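Local coordinates for putative antidote protein of plasmid maintenance system (Nostoc punctiforme, PDB 3CEC) that probably acts as the antidote of a plasmid maintenance (toxin-antitoxin) system and, as a helix-turn-helix protein, is likely to bind DNA, at residues Ile32-Phe37 and Thr47-Ile52. Numbering follows the deposited sequence. Where two conformers were deposited one is given.
Sequences INTANF and TIQEVI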
ATOM      1  N   ILE A  32       2.190  -3.015  18.291  1.00 11.09           N
ATOM      2  CA  ILE A  32       0.728  -2.927  18.304  1.00 12.27           C
ATOM      3  C   ILE A  32       0.169  -3.740  17.133  1.00 12.97           C
ATOM      4  O   ILE A  32       0.881  -4.132  16.183  1.00 13.64           O
ATOM      5  CB  ILE A  32       0.165  -1.511  18.314  1.00 15.26           C
ATOM      6  CG1 ILE A  32       0.433  -0.771  17.007  1.00 12.75           C
ATOM      7  CG2 ILE A  32       0.759  -0.667  19.528  1.00 14.57           C
ATOM      8  CD1 ILE A  32      -0.329   0.554  16.840  1.00 14.08           C
ATOM      9  N   ASN A  33      -1.111  -4.051  17.234  1.00 11.43           N
ATOM     10  CA  ASN A  33      -1.703  -4.875  16.212  1.00 10.73           C
ATOM     11  C   ASN A  33      -2.550  -4.057  15.254  1.00  9.98           C
ATOM     12  O   ASN A  33      -2.734  -2.857  15.436  1.00  9.93           O
ATOM     13  CB  ASN A  33      -2.480  -6.077  16.791  1.00 10.93           C
ATOM     14  CG  ASN A  33      -3.660  -5.656  17.660  1.00 12.37           C
ATOM     15  OD1 ASN A  33      -4.300  -4.652  17.402  1.00 15.03           O
ATOM     16  ND2 ASN A  33      -4.024  -6.493  18.630  1.00 13.69           N
ATOM     17  N   THR A  34      -3.091  -4.775  14.250  1.00 11.50           N
ATOM     18  CA  THR A  34      -3.826  -4.090  13.172  1.00 11.07           C
ATOM     19  C   THR A  34      -5.090  -3.480  13.740  1.00 10.33           C
ATOM     20  O   THR A  34      -5.507  -2.377  13.361  1.00 11.13           O
ATOM     21  CB  THR A  34      -4.163  -4.983  11.974  1.00 10.34           C
ATOM     22  OG1 THR A  34      -4.886  -6.148  12.446  1.00 13.92           O
ATOM     23  CG2 THR A  34      -2.900  -5.506  11.286  1.00 11.62           C
ATOM     24  N   ALA A  35      -5.732  -4.171  14.676  1.00 10.72           N
ATOM     25  CA  ALA A  35      -6.990  -3.633  15.283  1.00 10.91           C
ATOM     26  C   ALA A  35      -6.761  -2.346  16.069  1.00 11.48           C
ATOM     27  O   ALA A  35      -7.553  -1.398  15.976  1.00 13.08           O
ATOM     28  CB  ALA A  35      -7.652  -4.744  16.154  1.00 13.03           C
ATOM     29  N   ASN A  36      -5.630  -2.292  16.774  1.00 11.70           N
ATOM     30  CA  ASN A  36      -5.233  -1.141  17.576  1.00 14.19           C
ATOM     31  C   ASN A  36      -4.996   0.026  16.612  1.00 11.44           C
ATOM     32  O   ASN A  36      -5.423   1.166  16.819  1.00 13.07           O
ATOM     33  CB  ASN A  36      -3.890  -1.336  18.297  1.00 13.83           C
ATOM     34  CG  ASN A  36      -3.851  -2.509  19.282  1.00 25.04           C
ATOM     35  OD1 ASN A  36      -2.763  -3.127  19.515  1.00 20.69           O
ATOM     36  ND2 ASN A  36      -4.989  -2.767  19.917  1.00 20.87           N
ATOM     37  N   PHE A  37      -4.353  -0.275  15.495  1.00 10.23           N
ATOM     38  CA  PHE A  37      -3.972   0.809  14.580  1.00 10.82           C
ATOM     39  C   PHE A  37      -5.212   1.286  13.835  1.00 10.49           C
ATOM     40  O   PHE A  37      -5.399   2.498  13.606  1.00 10.97           O
ATOM     41  CB  PHE A  37      -2.940   0.315  13.581  1.00  9.82           C
ATOM     42  CG  PHE A  37      -2.301   1.415  12.778  1.00  8.68           C
ATOM     43  CD1 PHE A  37      -1.707   2.491  13.405  1.00 11.72           C
ATOM     44  CD2 PHE A  37      -2.144   1.268  11.404  1.00  7.44           C
ATOM     45  CE1 PHE A  37      -1.109   3.491  12.651  1.00 12.19           C
ATOM     46  CE2 PHE A  37      -1.508   2.249  10.676  1.00 12.48           C
ATOM     47  CZ  PHE A  37      -0.995   3.321  11.265  1.00 11.99           C
ATOM     48  N   THR A  47      -9.967  -3.268   6.814  1.00 10.69           N
ATOM     49  CA  THR A  47      -9.446  -2.309   5.832  1.00 11.72           C
ATOM     50  C   THR A  47      -7.917  -2.228   5.986  1.00 11.96           C
ATOM     51  O   THR A  47      -7.163  -2.325   5.012  1.00 11.51           O
ATOM     52  CB  THR A  47     -10.095  -0.934   5.981  1.00 12.28           C
ATOM     53  OG1 THR A  47     -11.443  -1.005   5.538  1.00 13.41           O
ATOM     54  CG2 THR A  47      -9.282   0.127   5.178  1.00 15.03           C
ATOM     55  N   ILE A  48      -7.436  -2.165   7.221  1.00 11.51           N
ATOM     56  CA  ILE A  48      -5.991  -2.072   7.467  1.00 11.86           C
ATOM     57  C   ILE A  48      -5.319  -3.365   7.060  1.00 10.90           C
ATOM     58  O   ILE A  48      -4.257  -3.382   6.462  1.00 12.41           O
ATOM     59  CB  ILE A  48      -5.669  -1.704   8.953  1.00 16.03           C
ATOM     60  CG1 ILE A  48      -6.031  -0.249   9.146  1.00 20.05           C
ATOM     61  CG2 ILE A  48      -4.172  -1.902   9.312  1.00 23.88           C
ATOM     62  CD1 ILE A  48      -5.333   0.713   8.180  1.00 28.25           C
ATOM     63  N   GLN A  49      -5.961  -4.482   7.368  0.50 11.18           N
ATOM     64  CA  GLN A  49      -5.333  -5.749   7.062  0.50 10.40           C
ATOM     65  C   GLN A  49      -5.238  -5.941   5.546  0.50  9.73           C
ATOM     66  O   GLN A  49      -4.258  -6.537   5.048  0.50 10.63           O
ATOM     67  CB  GLN A  49      -6.075  -6.910   7.726  0.50 10.66           C
ATOM     68  CG  GLN A  49      -5.229  -8.152   7.841  0.50 12.14           C
ATOM     69  CD  GLN A  49      -3.992  -7.942   8.686  0.50 19.63           C
ATOM     70  OE1 GLN A  49      -4.090  -7.609   9.871  0.50 23.11           O
ATOM     71  NE2 GLN A  49      -2.815  -8.156   8.089  0.50 19.16           N
ATOM     72  N   GLU A  50      -6.242  -5.432   4.818  1.00  9.30           N
ATOM     73  CA  GLU A  50      -6.244  -5.539   3.347  1.00 11.13           C
ATOM     74  C   GLU A  50      -5.130  -4.716   2.752  1.00 13.06           C
ATOM     75  O   GLU A  50      -4.538  -5.109   1.754  1.00 15.14           O
ATOM     76  CB  GLU A  50      -7.596  -5.218   2.735  1.00 10.17           C
ATOM     77  CG  GLU A  50      -8.620  -6.281   3.120  1.00 13.52           C
ATOM     78  CD  GLU A  50     -10.061  -5.858   2.800  1.00 19.77           C
ATOM     79  OE1 GLU A  50     -10.311  -4.653   2.563  1.00 20.93           O
ATOM     80  OE2 GLU A  50     -10.959  -6.745   2.836  1.00 22.54           O
ATOM     81  N   VAL A  51      -4.856  -3.560   3.364  1.00 10.05           N
ATOM     82  CA  VAL A  51      -3.735  -2.711   2.876  1.00 10.64           C
ATOM     83  C   VAL A  51      -2.424  -3.436   3.136  1.00 11.50           C
ATOM     84  O   VAL A  51      -1.552  -3.571   2.272  1.00 11.19           O
ATOM     85  CB  VAL A  51      -3.750  -1.334   3.526  1.00 11.54           C
ATOM     86  CG1 VAL A  51      -2.485  -0.516   3.124  1.00 11.86           C
ATOM     87  CG2 VAL A  51      -5.003  -0.527   3.125  1.00 12.17           C
ATOM     88  N   ILE A  52      -2.303  -3.966   4.334  1.00 12.01           N
ATOM     89  CA  ILE A  52      -1.088  -4.688   4.737  1.00 13.41           C
ATOM     90  C   ILE A  52      -0.805  -5.838   3.812  1.00 14.13           C
ATOM     91  O   ILE A  52       0.361  -6.112   3.456  1.00 14.61           O
ATOM     92  CB  ILE A  52      -1.174  -5.166   6.180  1.00 15.73           C
ATOM     93  CG1 ILE A  52      -1.070  -3.960   7.079  1.00 12.10           C
ATOM     94  CG2 ILE A  52      -0.019  -6.169   6.523  1.00 17.07           C
ATOM     95  CD1 ILE A  52      -1.255  -4.283   8.620  1.00 13.04           C
TER
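Thr34 OG1 and Gln49 OE1 lie 3.1 Å apart in one of the two conformers modelled for Gln49; the hydrogen-bond partner of that hydroxyl is Asn45 OD1, at the start of helix 45-52. The Gln49 chain, bent at chi2 (61°), crosses the Thr34 side chain at about a right angle. Because of the second conformer the position of its amide is less certain; in this one NE2 is hydrogen-bonded to Asn53 OD1. With chi1 at 55°, Thr34 places OG1 between its backbone N and carbonyl carbon, while the methyl CG2 swings beside the backbone N and meets Ile52. There the extended Ile52 chain brings CD1 to 3.4 Å from Thr34 CG2, a tight methyl-to-methyl contact. On the more buried side, Ile48 CG2 packs 4.1 Å from Thr34 CB and also reaches the edge of the Phe37 ring, near its plane, 4.3 Å from CD2. Thr34 itself begins its helix, whose N-terminus is closed by a capping box: Asn36 N donates to Asn33 OD1, an atom whose position is less certain, and Asn33 N returns a nearly straight bond to Asn36 OD1 (3.0 Å). The contact thus joins the two helices of the helix-turn-helix, 34-41 and 45-52, the latter in the place of the recognition helix and so probably facing DNA. Beneath them, Phe37 continues the core onto Ile23 and Leu27 of helix 19-30 and Leu66 and Leu70 of helix 60-70.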